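Local coordinates for protein 8-amino-8-demethylriboflavin N,N-dimethyltransferase (Streptomyces davawensis, PDB 4D7K) that catalyses the two successive S-adenosylmethionine-dependent N-methylations that turn 8-amino-8-demethylriboflavin into the antibiotic roseoflavin, at residues G195-V200 and E228-R233; Y248-V253 and V267-A272; V206-P211 and F238-T243; E137-F142 and V304-E309. All coordinates share one frame; numbering follows the deposited sequence.

Contact 1: G195-V200 and E228-R233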
loop_
_atom_site.group_PDB
_atom_site.type_symbol
_atom_site.label_atom_id
_atom_site.label_comp_id
_atom_site.label_asym_id
_atom_site.label_seq_id
_atom_site.Cartn_x
_atom_site.Cartn_y
_atom_site.Cartn_z
ATOM N N GLY A 195 9.532 3.785 29.921
ATOM C CA GLY A 195 8.948 2.453 29.871
ATOM C C GLY A 195 9.673 1.463 30.767
ATOM O O GLY A 195 9.050 0.675 31.480
ATOM N N VAL A 196 11.003 1.509 30.728
ATOM C CA VAL A 196 11.836 0.608 31.515
ATOM C C VAL A 196 11.721 0.893 33.008
ATOM O O VAL A 196 11.638 -0.029 33.817
ATOM C CB VAL A 196 13.315 0.707 31.090
ATOM C CG1 VAL A 196 14.165 -0.232 31.909
ATOM C CG2 VAL A 196 13.463 0.394 29.610
ATOM N N LEU A 197 11.706 2.171 33.374
ATOM C CA LEU A 197 11.592 2.557 34.780
ATOM C C LEU A 197 10.230 2.196 35.377
ATOM O O LEU A 197 10.096 2.050 36.593
ATOM C CB LEU A 197 11.849 4.056 34.948
ATOM C CG LEU A 197 13.264 4.464 35.372
ATOM C CD1 LEU A 197 14.278 4.146 34.290
ATOM C CD2 LEU A 197 13.317 5.938 35.733
ATOM N N THR A 198 9.222 2.060 34.523
ATOM C CA THR A 198 7.896 1.657 34.977
ATOM C C THR A 198 7.852 0.145 35.168
ATOM O O THR A 198 7.092 -0.364 35.989
ATOM C CB THR A 198 6.797 2.089 33.985
ATOM O OG1 THR A 198 6.968 3.473 33.654
ATOM C CG2 THR A 198 5.410 1.882 34.588
ATOM N N ALA A 199 8.680 -0.567 34.408
ATOM C CA ALA A 199 8.758 -2.020 34.509
ATOM C C ALA A 199 9.670 -2.452 35.654
ATOM O O ALA A 199 9.528 -3.549 36.195
ATOM C CB ALA A 199 9.240 -2.616 33.198
ATOM N N VAL A 200 10.616 -1.588 36.011
ATOM C CA VAL A 200 11.488 -1.828 37.155
ATOM C C VAL A 200 11.216 -0.763 38.213
ATOM O O VAL A 200 11.809 0.314 38.174
ATOM C CB VAL A 200 12.983 -1.807 36.761
ATOM C CG1 VAL A 200 13.838 -2.353 37.893
ATOM C CG2 VAL A 200 13.217 -2.614 35.493
ATOM N N GLU A 228 12.185 12.927 39.483
ATOM C CA GLU A 228 13.094 12.664 40.590
ATOM C C GLU A 228 13.891 11.373 40.388
ATOM O O GLU A 228 14.808 11.078 41.154
ATOM C CB GLU A 228 12.316 12.601 41.906
ATOM C CG GLU A 228 13.023 13.258 43.077
ATOM C CD GLU A 228 13.068 14.775 42.966
ATOM O OE1 GLU A 228 12.331 15.341 42.128
ATOM O OE2 GLU A 228 13.842 15.402 43.722
ATOM N N ARG A 229 13.551 10.614 39.353
ATOM C CA ARG A 229 14.211 9.336 39.101
ATOM C C ARG A 229 15.130 9.380 37.883
ATOM O O ARG A 229 15.934 8.470 37.674
ATOM C CB ARG A 229 13.171 8.225 38.929
ATOM C CG ARG A 229 12.409 7.880 40.205
ATOM C CD ARG A 229 11.335 6.838 39.936
ATOM N NE ARG A 229 11.902 5.604 39.400
ATOM C CZ ARG A 229 11.196 4.652 38.797
ATOM N NH1 ARG A 229 9.887 4.790 38.642
ATOM N NH2 ARG A 229 11.803 3.564 38.343
ATOM N N VAL A 230 15.012 10.433 37.081
ATOM C CA VAL A 230 15.846 10.574 35.890
ATOM C C VAL A 230 16.674 11.856 35.899
ATOM O O VAL A 230 16.141 12.959 36.010
ATOM C CB VAL A 230 15.006 10.552 34.604
ATOM C CG1 VAL A 230 15.858 10.957 33.407
ATOM C CG2 VAL A 230 14.405 9.180 34.386
ATOM N N GLU A 231 17.988 11.691 35.784
ATOM C CA GLU A 231 18.895 12.813 35.590
ATOM C C GLU A 231 19.019 13.103 34.098
ATOM O O GLU A 231 19.344 12.214 33.313
ATOM C CB GLU A 231 20.264 12.507 36.197
ATOM C CG GLU A 231 21.331 13.540 35.891
ATOM C CD GLU A 231 22.708 13.098 36.341
ATOM O OE1 GLU A 231 22.808 12.047 37.009
ATOM O OE2 GLU A 231 23.691 13.798 36.022
ATOM N N VAL A 232 18.750 14.345 33.711
ATOM C CA VAL A 232 18.799 14.732 32.306
ATOM C C VAL A 232 20.082 15.498 31.988
ATOM O O VAL A 232 20.213 16.677 32.323
ATOM C CB VAL A 232 17.581 15.598 31.917
ATOM C CG1 VAL A 232 17.632 15.956 30.441
ATOM C CG2 VAL A 232 16.285 14.875 32.251
ATOM N N ARG A 233 21.023 14.821 31.340
ATOM C CA ARG A 233 22.293 15.435 30.967
ATOM C C ARG A 233 22.276 15.896 29.515
ATOM O O ARG A 233 22.067 15.098 28.602
ATOM C CB ARG A 233 23.452 14.460 31.196
ATOM C CG ARG A 233 23.641 14.068 32.651
ATOM C CD ARG A 233 25.001 13.444 32.881
ATOM N NE ARG A 233 25.282 13.254 34.301
ATOM C CZ ARG A 233 26.453 12.849 34.781
ATOM N NH1 ARG A 233 27.456 12.590 33.953
ATOM N NH2 ARG A 233 26.623 12.704 36.088
#
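R229 reaches L197 because its CG lies anti to its own carbonyl carbon and the otherwise extended chain bends at chi3 (59°), which carries the guanidinium to the C-terminal end of helix 191-199. There NH2 donates to L197 O at 2.9 Å, and with an N-H...O angle of 158° this is the straightest of the three bonds across the contact. The oxygen lies close to the guanidinium plane, at its edge, while the donor stands 26° off the plane of the carbonyl. NH1 adds a weak bond to the same oxygen, and NH2 a second weak one to V200 O at 3.3 Å. NH2 also bonds S203 O, so the charged end is gripped by carbonyls from the last turn of the helix and the loop after it. A positive group at this negative end of the helix dipole is probably favourable. L197 comes from the opposite direction and puts CD2 over one face of the guanidinium, 3.6 Å above its plane and toward the rim. The same methyl touches V230 CG2 at 3.7 Å, an apolar contact behind the polar one. R229 lies just before strand 230-234, and its bonds fasten the start of that strand to the end of helix 191-199, where V200 leaves helical geometry; the strand is the edge strand of the Rossmann-like sheet of class I methyltransferases.

Contact 2: Y248-V253 and V267-A272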
loop_
_atom_site.group_PDB
_atom_site.type_symbol
_atom_site.label_atom_id
_atom_site.label_comp_id
_atom_site.label_asym_id
_atom_site.label_seq_id
_atom_site.Cartn_x
_atom_site.Cartn_y
_atom_site.Cartn_z
ATOM N N TYR A 248 23.879 0.378 30.015
ATOM C CA TYR A 248 23.962 1.436 29.017
ATOM C C TYR A 248 23.181 1.039 27.774
ATOM O O TYR A 248 23.342 -0.068 27.259
ATOM C CB TYR A 248 25.418 1.733 28.657
ATOM C CG TYR A 248 26.187 2.406 29.763
ATOM C CD1 TYR A 248 26.664 1.678 30.844
ATOM C CD2 TYR A 248 26.440 3.772 29.729
ATOM C CE1 TYR A 248 27.365 2.293 31.861
ATOM C CE2 TYR A 248 27.146 4.395 30.744
ATOM C CZ TYR A 248 27.606 3.649 31.807
ATOM O OH TYR A 248 28.309 4.257 32.821
ATOM N N VAL A 249 22.334 1.945 27.293
ATOM C CA VAL A 249 21.437 1.637 26.187
ATOM C C VAL A 249 21.687 2.530 24.970
ATOM O O VAL A 249 21.681 3.755 25.076
ATOM C CB VAL A 249 19.964 1.771 26.618
ATOM C CG1 VAL A 249 19.039 1.409 25.469
ATOM C CG2 VAL A 249 19.685 0.900 27.845
ATOM N N LEU A 250 21.917 1.898 23.822
ATOM C CA LEU A 250 22.098 2.602 22.553
ATOM C C LEU A 250 20.989 2.234 21.576
ATOM O O LEU A 250 21.029 1.169 20.962
ATOM C CB LEU A 250 23.460 2.270 21.939
ATOM C CG LEU A 250 24.678 2.994 22.497
ATOM C CD1 LEU A 250 25.947 2.358 21.963
ATOM C CD2 LEU A 250 24.618 4.463 22.125
ATOM N N ARG A 251 20.006 3.112 21.428
ATOM C CA ARG A 251 18.840 2.799 20.607
ATOM C C ARG A 251 18.779 3.640 19.334
ATOM O O ARG A 251 18.432 4.819 19.368
ATOM C CB ARG A 251 17.554 2.976 21.422
ATOM C CG ARG A 251 17.463 4.282 22.207
ATOM C CD ARG A 251 16.216 4.315 23.078
ATOM N NE ARG A 251 15.634 5.652 23.169
ATOM C CZ ARG A 251 14.676 6.104 22.365
ATOM N NH1 ARG A 251 14.190 5.328 21.404
ATOM N NH2 ARG A 251 14.201 7.334 22.520
ATOM N N GLY A 252 19.121 3.014 18.211
ATOM C CA GLY A 252 19.081 3.675 16.918
ATOM C C GLY A 252 20.025 4.857 16.839
ATOM O O GLY A 252 19.625 5.966 16.485
ATOM N N VAL A 253 21.288 4.616 17.172
ATOM C CA VAL A 253 22.284 5.677 17.204
ATOM C C VAL A 253 23.427 5.406 16.230
ATOM O O VAL A 253 23.753 6.242 15.386
ATOM C CB VAL A 253 22.861 5.852 18.622
ATOM C CG1 VAL A 253 23.958 6.906 18.624
ATOM C CG2 VAL A 253 21.754 6.212 19.606
ATOM N N VAL A 267 34.209 3.020 23.037
ATOM C CA VAL A 267 35.350 3.017 23.950
ATOM C C VAL A 267 35.070 3.900 25.167
ATOM O O VAL A 267 35.416 3.549 26.298
ATOM C CB VAL A 267 36.649 3.494 23.245
ATOM C CG1 VAL A 267 37.755 3.755 24.252
ATOM C CG2 VAL A 267 37.110 2.468 22.222
ATOM N N ARG A 268 34.431 5.041 24.928
ATOM C CA ARG A 268 34.061 5.961 25.999
ATOM C C ARG A 268 33.027 5.348 26.941
ATOM O O ARG A 268 33.080 5.556 28.153
ATOM C CB ARG A 268 33.529 7.270 25.415
ATOM C CG ARG A 268 34.616 8.240 24.987
ATOM C CD ARG A 268 35.317 8.855 26.190
ATOM N NE ARG A 268 34.408 9.661 27.003
ATOM C CZ ARG A 268 33.898 9.276 28.169
ATOM N NH1 ARG A 268 34.212 8.089 28.674
ATOM N NH2 ARG A 268 33.076 10.079 28.832
ATOM N N ILE A 269 32.085 4.600 26.381
ATOM C CA ILE A 269 31.114 3.883 27.197
ATOM C C ILE A 269 31.831 2.814 28.015
ATOM O O ILE A 269 31.570 2.648 29.205
ATOM C CB ILE A 269 30.014 3.234 26.336
ATOM C CG1 ILE A 269 29.201 4.313 25.617
ATOM C CG2 ILE A 269 29.099 2.362 27.193
ATOM C CD1 ILE A 269 28.181 3.762 24.646
ATOM N N ARG A 270 32.759 2.116 27.367
ATOM C CA ARG A 270 33.488 1.017 27.990
ATOM C C ARG A 270 34.211 1.421 29.275
ATOM O O ARG A 270 34.224 0.667 30.250
ATOM C CB ARG A 270 34.494 0.431 26.999
ATOM C CG ARG A 270 35.354 -0.681 27.572
ATOM C CD ARG A 270 34.517 -1.868 28.033
ATOM N NE ARG A 270 35.346 -2.868 28.697
ATOM C CZ ARG A 270 35.579 -2.897 30.005
ATOM N NH1 ARG A 270 35.033 -1.985 30.799
ATOM N NH2 ARG A 270 36.353 -3.841 30.521
ATOM N N GLN A 271 34.807 2.608 29.282
ATOM C CA GLN A 271 35.559 3.051 30.450
ATOM C C GLN A 271 34.659 3.716 31.491
ATOM O O GLN A 271 35.104 4.023 32.596
ATOM C CB GLN A 271 36.689 4.003 30.033
ATOM C CG GLN A 271 36.247 5.215 29.230
ATOM C CD GLN A 271 37.421 6.052 28.751
ATOM O OE1 GLN A 271 37.240 7.144 28.210
ATOM N NE2 GLN A 271 38.632 5.540 28.945
ATOM N N ALA A 272 33.395 3.926 31.139
ATOM C CA ALA A 272 32.423 4.500 32.068
ATOM C C ALA A 272 31.702 3.408 32.858
ATOM O O ALA A 272 31.043 3.684 33.862
ATOM C CB ALA A 272 31.417 5.364 31.317
#
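Y248 and L250 project from strand 247-251 onto helix 259-270, the first strand and the helix of a beta-alpha-beta unit that strand 280-285 completes in the Rossmann-like methyltransferase domain. Apolar packing dominates, and I269 is its central side chain on the helix. Its two branches divide the work: CG2, anti to the backbone N, goes to Y248, and CD1, at the end of the longer branch, goes to L250. L250 and I269 meet tip to tip, CD1 to CD1 at 3.8 Å. Y248 and I269 instead run side by side, pointing opposite ways. CG2 of I269 approaches the inner part of the ring, 3.9 Å from Y248 CG, and makes an off-centre CH-pi contact, 4.3 Å from the ring centroid and 28° off its normal. A272, farther along the same segment, places its CB 3.6 Å from Y248 OH, so the ring is touched near its root by one residue and at its far end by another. On the strand, L250 also packs on L281 and I185 of the flanking strands, and its side chain lies about 6 Å from that of F237, a predicted S-adenosylmethionine-binding residue.

The polar part of the contact is the phenol end of Y248. Its hydroxyl bonds P242 O in the loop after strand 230-234, which ties the buried tyrosine to a third part of the domain. Beside its bond to P242, Y248 OH also lies 3.0 Å from A272 O.

Contact 3: V206-P211 and F238-T243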
loop_
_atom_site.group_PDB
_atom_site.type_symbol
_atom_site.label_atom_id
_atom_site.label_comp_id
_atom_site.label_asym_id
_atom_site.label_seq_id
_atom_site.Cartn_x
_atom_site.Cartn_y
_atom_site.Cartn_z
ATOM N N VAL A 206 19.463 7.773 33.610
ATOM C CA VAL A 206 20.154 8.967 33.147
ATOM C C VAL A 206 19.883 9.161 31.661
ATOM O O VAL A 206 20.238 8.313 30.843
ATOM C CB VAL A 206 21.675 8.889 33.386
ATOM C CG1 VAL A 206 22.352 10.154 32.881
ATOM C CG2 VAL A 206 21.979 8.675 34.861
ATOM N N LEU A 207 19.243 10.272 31.316
ATOM C CA LEU A 207 18.931 10.574 29.926
ATOM C C LEU A 207 20.001 11.459 29.297
ATOM O O LEU A 207 20.193 12.605 29.708
ATOM C CB LEU A 207 17.567 11.252 29.822
ATOM C CG LEU A 207 17.157 11.706 28.425
ATOM C CD1 LEU A 207 17.196 10.526 27.473
ATOM C CD2 LEU A 207 15.768 12.328 28.459
ATOM N N VAL A 208 20.692 10.922 28.297
ATOM C CA VAL A 208 21.756 11.650 27.615
ATOM C C VAL A 208 21.370 11.992 26.180
ATOM O O VAL A 208 21.176 11.097 25.358
ATOM C CB VAL A 208 23.064 10.842 27.596
ATOM C CG1 VAL A 208 24.114 11.554 26.759
ATOM C CG2 VAL A 208 23.565 10.608 29.009
ATOM N N ASP A 209 21.261 13.283 25.881
ATOM C CA ASP A 209 20.917 13.720 24.531
ATOM C C ASP A 209 21.277 15.189 24.308
ATOM O O ASP A 209 21.644 15.902 25.244
ATOM C CB ASP A 209 19.426 13.491 24.259
ATOM C CG ASP A 209 19.115 13.349 22.778
ATOM O OD1 ASP A 209 19.552 14.214 21.991
ATOM O OD2 ASP A 209 18.442 12.367 22.397
ATOM N N GLY A 210 21.175 15.630 23.058
ATOM C CA GLY A 210 21.505 16.995 22.697
ATOM C C GLY A 210 20.476 17.987 23.195
ATOM O O GLY A 210 19.460 17.597 23.770
ATOM N N PRO A 211 20.734 19.283 22.970
ATOM C CA PRO A 211 19.864 20.361 23.449
ATOM C C PRO A 211 18.612 20.534 22.598
ATOM O O PRO A 211 17.761 21.361 22.921
ATOM C CB PRO A 211 20.761 21.597 23.351
ATOM C CG PRO A 211 21.677 21.287 22.219
ATOM C CD PRO A 211 21.926 19.801 22.276
ATOM N N PHE A 238 30.383 12.621 24.120
ATOM C CA PHE A 238 31.702 12.311 24.668
ATOM C C PHE A 238 32.059 13.106 25.926
ATOM O O PHE A 238 33.164 12.974 26.453
ATOM C CB PHE A 238 32.775 12.544 23.602
ATOM C CG PHE A 238 32.695 11.593 22.444
ATOM C CD1 PHE A 238 33.375 10.387 22.476
ATOM C CD2 PHE A 238 31.942 11.903 21.324
ATOM C CE1 PHE A 238 33.308 9.507 21.413
ATOM C CE2 PHE A 238 31.870 11.028 20.256
ATOM C CZ PHE A 238 32.554 9.828 20.301
ATOM N N ASP A 239 31.131 13.926 26.407
ATOM C CA ASP A 239 31.389 14.746 27.585
ATOM C C ASP A 239 30.469 14.402 28.752
ATOM O O ASP A 239 30.921 14.254 29.887
ATOM C CB ASP A 239 31.248 16.232 27.241
ATOM C CG ASP A 239 32.305 16.708 26.265
ATOM O OD1 ASP A 239 33.401 17.099 26.719
ATOM O OD2 ASP A 239 32.039 16.694 25.045
ATOM N N VAL A 240 29.178 14.271 28.468
ATOM C CA VAL A 240 28.183 14.113 29.523
ATOM C C VAL A 240 27.866 12.653 29.846
ATOM O O VAL A 240 26.829 12.360 30.439
ATOM C CB VAL A 240 26.871 14.833 29.153
ATOM C CG1 VAL A 240 27.104 16.332 29.042
ATOM C CG2 VAL A 240 26.307 14.280 27.850
ATOM N N LEU A 241 28.755 11.740 29.463
ATOM C CA LEU A 241 28.563 10.326 29.780
ATOM C C LEU A 241 28.623 10.088 31.283
ATOM O O LEU A 241 29.633 10.377 31.920
ATOM C CB LEU A 241 29.612 9.459 29.081
ATOM C CG LEU A 241 29.356 9.059 27.629
ATOM C CD1 LEU A 241 30.460 8.137 27.135
ATOM C CD2 LEU A 241 28.002 8.396 27.487
ATOM N N PRO A 242 27.533 9.560 31.857
ATOM C CA PRO A 242 27.501 9.263 33.291
ATOM C C PRO A 242 28.362 8.052 33.637
ATOM O O PRO A 242 28.556 7.170 32.797
ATOM C CB PRO A 242 26.020 8.981 33.555
ATOM C CG PRO A 242 25.506 8.479 32.250
ATOM C CD PRO A 242 26.257 9.238 31.195
ATOM N N THR A 243 28.866 8.016 34.863
ATOM C CA THR A 243 29.732 6.933 35.313
ATOM C C THR A 243 29.095 6.165 36.471
ATOM O O THR A 243 28.523 6.763 37.383
ATOM C CB THR A 243 31.115 7.473 35.748
ATOM O OG1 THR A 243 31.721 8.167 34.651
ATOM C CG2 THR A 243 32.033 6.342 36.194
#
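V208 meets the loop 238-243 with both of its methyls. Its CB points toward that loop and forks there: CG1, anti to the backbone N (chi1 174°), runs to V240 CG2 at 3.7 Å, while CG2 turns to the proline ring and touches P242 CD, also at 3.7 Å. V240 O lies 4.0 Å from the same CG2. V208 and V240 lie alongside each other with their side chains antiparallel, whereas V208 approaches P242 at a slant. Two residues earlier, V206 presses CG1 against the ring of P242, 3.6 Å from CG and 3.9 Å from CB, so the pyrrolidine is touched by methyls of two alternate strand residues. The side-chain contacts are all carbon against carbon, suiting a buried place beside the sheet. D209, ending the same strand, is a predicted S-adenosylmethionine ligand; its OD2 is held by G188 N, and V208 also packs on the predicted ligand F237. Strand 204-209 runs between strands 230-234 and 181-185. The loop folds back over one side of it after strand 230-234, with L241 against R268 of helix 259-270 and P242 against A183 of strand 181-185.

Contact 4: E137-F142 and V304-E309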
loop_
_atom_site.group_PDB
_atom_site.type_symbol
_atom_site.label_atom_id
_atom_site.label_comp_id
_atom_site.label_asym_id
_atom_site.label_seq_id
_atom_site.Cartn_x
_atom_site.Cartn_y
_atom_site.Cartn_z
ATOM N N GLU A 137 18.990 17.395 -0.815
ATOM C CA GLU A 137 19.452 17.247 0.562
ATOM C C GLU A 137 19.063 15.891 1.143
ATOM O O GLU A 137 18.097 15.279 0.695
ATOM C CB GLU A 137 18.870 18.357 1.438
ATOM C CG GLU A 137 19.203 19.763 0.984
ATOM C CD GLU A 137 18.334 20.798 1.663
ATOM O OE1 GLU A 137 17.180 20.463 2.007
ATOM O OE2 GLU A 137 18.804 21.940 1.856
ATOM N N PRO A 138 19.814 15.418 2.152
ATOM C CA PRO A 138 19.383 14.242 2.913
ATOM C C PRO A 138 18.119 14.539 3.718
ATOM O O PRO A 138 17.752 15.706 3.868
ATOM C CB PRO A 138 20.576 13.952 3.831
ATOM C CG PRO A 138 21.321 15.237 3.913
ATOM C CD PRO A 138 21.135 15.905 2.585
ATOM N N LEU A 139 17.476 13.492 4.230
ATOM C CA LEU A 139 16.155 13.593 4.849
ATOM C C LEU A 139 16.063 14.630 5.965
ATOM O O LEU A 139 15.139 15.443 5.985
ATOM C CB LEU A 139 15.731 12.227 5.397
ATOM C CG LEU A 139 14.407 12.189 6.166
ATOM C CD1 LEU A 139 13.218 12.523 5.269
ATOM C CD2 LEU A 139 14.217 10.841 6.834
ATOM N N TYR A 140 17.013 14.599 6.892
ATOM C CA TYR A 140 16.953 15.468 8.063
ATOM C C TYR A 140 17.159 16.939 7.704
ATOM O O TYR A 140 16.480 17.812 8.246
ATOM C CB TYR A 140 17.981 15.019 9.101
ATOM C CG TYR A 140 17.886 13.544 9.422
ATOM C CD1 TYR A 140 16.908 13.063 10.285
ATOM C CD2 TYR A 140 18.766 12.629 8.854
ATOM C CE1 TYR A 140 16.812 11.714 10.578
ATOM C CE2 TYR A 140 18.679 11.275 9.143
ATOM C CZ TYR A 140 17.701 10.825 10.005
ATOM O OH TYR A 140 17.612 9.482 10.294
ATOM N N ASP A 141 18.086 17.213 6.790
ATOM C CA ASP A 141 18.291 18.571 6.294
ATOM C C ASP A 141 17.021 19.079 5.621
ATOM O O ASP A 141 16.651 20.245 5.759
ATOM C CB ASP A 141 19.459 18.628 5.304
ATOM C CG ASP A 141 20.808 18.462 5.972
ATOM O OD1 ASP A 141 20.866 17.908 7.090
ATOM O OD2 ASP A 141 21.819 18.884 5.371
ATOM N N PHE A 142 16.365 18.185 4.888
ATOM C CA PHE A 142 15.118 18.495 4.200
ATOM C C PHE A 142 14.020 18.862 5.191
ATOM O O PHE A 142 13.335 19.870 5.033
ATOM C CB PHE A 142 14.686 17.298 3.346
ATOM C CG PHE A 142 13.376 17.489 2.637
ATOM C CD1 PHE A 142 13.337 18.044 1.368
ATOM C CD2 PHE A 142 12.186 17.095 3.227
ATOM C CE1 PHE A 142 12.138 18.209 0.708
ATOM C CE2 PHE A 142 10.983 17.262 2.575
ATOM C CZ PHE A 142 10.957 17.818 1.315
ATOM N N VAL A 304 15.442 3.577 1.363
ATOM C CA VAL A 304 14.789 4.675 0.665
ATOM C C VAL A 304 15.149 6.033 1.269
ATOM O O VAL A 304 15.440 6.985 0.546
ATOM C CB VAL A 304 13.253 4.500 0.681
ATOM C CG1 VAL A 304 12.561 5.757 0.193
ATOM C CG2 VAL A 304 12.842 3.293 -0.159
ATOM N N LEU A 305 15.151 6.110 2.597
ATOM C CA LEU A 305 15.207 7.399 3.281
ATOM C C LEU A 305 16.615 7.844 3.642
ATOM O O LEU A 305 17.015 8.958 3.319
ATOM C CB LEU A 305 14.352 7.362 4.549
ATOM C CG LEU A 305 12.843 7.199 4.350
ATOM C CD1 LEU A 305 12.146 7.028 5.687
ATOM C CD2 LEU A 305 12.270 8.388 3.590
ATOM N N VAL A 306 17.364 6.980 4.318
ATOM C CA VAL A 306 18.659 7.381 4.856
ATOM C C VAL A 306 19.837 6.624 4.249
ATOM O O VAL A 306 19.661 5.686 3.471
ATOM C CB VAL A 306 18.692 7.205 6.376
ATOM C CG1 VAL A 306 17.636 8.084 7.022
ATOM C CG2 VAL A 306 18.472 5.752 6.735
ATOM N N GLU A 307 21.042 7.046 4.614
ATOM C CA GLU A 307 22.262 6.469 4.064
ATOM C C GLU A 307 22.817 5.376 4.977
ATOM O O GLU A 307 23.589 4.518 4.543
ATOM C CB GLU A 307 23.303 7.569 3.838
ATOM C CG GLU A 307 24.463 7.172 2.940
ATOM C CD GLU A 307 25.662 6.685 3.724
ATOM O OE1 GLU A 307 25.637 6.779 4.970
ATOM O OE2 GLU A 307 26.634 6.212 3.095
ATOM N N GLY A 308 22.408 5.405 6.242
ATOM C CA GLY A 308 22.861 4.432 7.218
ATOM C C GLY A 308 22.344 3.029 6.955
ATOM O O GLY A 308 21.391 2.836 6.197
ATOM N N GLU A 309 22.969 2.048 7.600
ATOM C CA GLU A 309 22.637 0.648 7.374
ATOM C C GLU A 309 22.693 -0.172 8.668
ATOM O O GLU A 309 23.452 0.146 9.584
ATOM C CB GLU A 309 23.590 0.059 6.331
ATOM C CG GLU A 309 23.138 -1.255 5.720
ATOM C CD GLU A 309 24.097 -1.760 4.656
ATOM O OE1 GLU A 309 25.211 -1.206 4.548
ATOM O OE2 GLU A 309 23.738 -2.708 3.927
HETATM O O HOH W 1 18.472 11.035 3.735
#
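Y140 and V306 meet at a slant, with the far end of the phenol against one methyl. The CG of Y140 stands anti to its carbonyl carbon (chi1 -51°), which swings the ring out from helix 139-144 until OH is 3.6 Å and CE2 4.0 Å from V306 CG1. The methyl approaches the ring obliquely; V306 turns it to the phenol by setting CG1 anti to its own carbonyl carbon (chi1 -61°). L139 points toward the other segment, and its chain passes L305 at an angle: CD2 lies 4.2 Å from L305 CB and 4.4 Å from V306 CG1, a loose apolar contact. These two leucines are buried, while the tyrosine sits at the exposed side of the contact.

One water makes the polar link. It accepts from L139 N at 2.7 Å and donates to L305 O at 2.6 Å, joining the first residue of helix 139-144, right after its N-cap P138, to the last turn of helix 293-305. A backbone N-H at a helix start and a carbonyl at a helix end are thus both satisfied by a single molecule.

The contact brings together parts of the methyltransferase chain more than 160 residues apart. F131 of helix 131-134 packs on L139, and Y117 of helix 111-118 on L305, while E309, at the far end of segment 304-309, packs on S61 of the second subunit.

How the contacts relate
Contacts 1, 2 and 3 belong to the buried Rossmann-like core and reach one sheet; contact 4 is only partly buried and lies apart, with its centre about 24 to 31 Å from theirs. Contacts 1 and 3 hold neighbouring strands, 230-234 and 204-209, which are joined by backbone bonds. Contacts 2 and 3 have centres about 10 Å apart and touch each other where strand 247-251 and helix 259-270 meet the loop 238-243. Chemistry follows place: contact 3 is purely apolar against a strand face, contact 2 is mostly so between strand and helix, and contact 1 sets an arginine against helix-end carbonyls. Contact 4 joins two helix ends through water and loose side-chain packing.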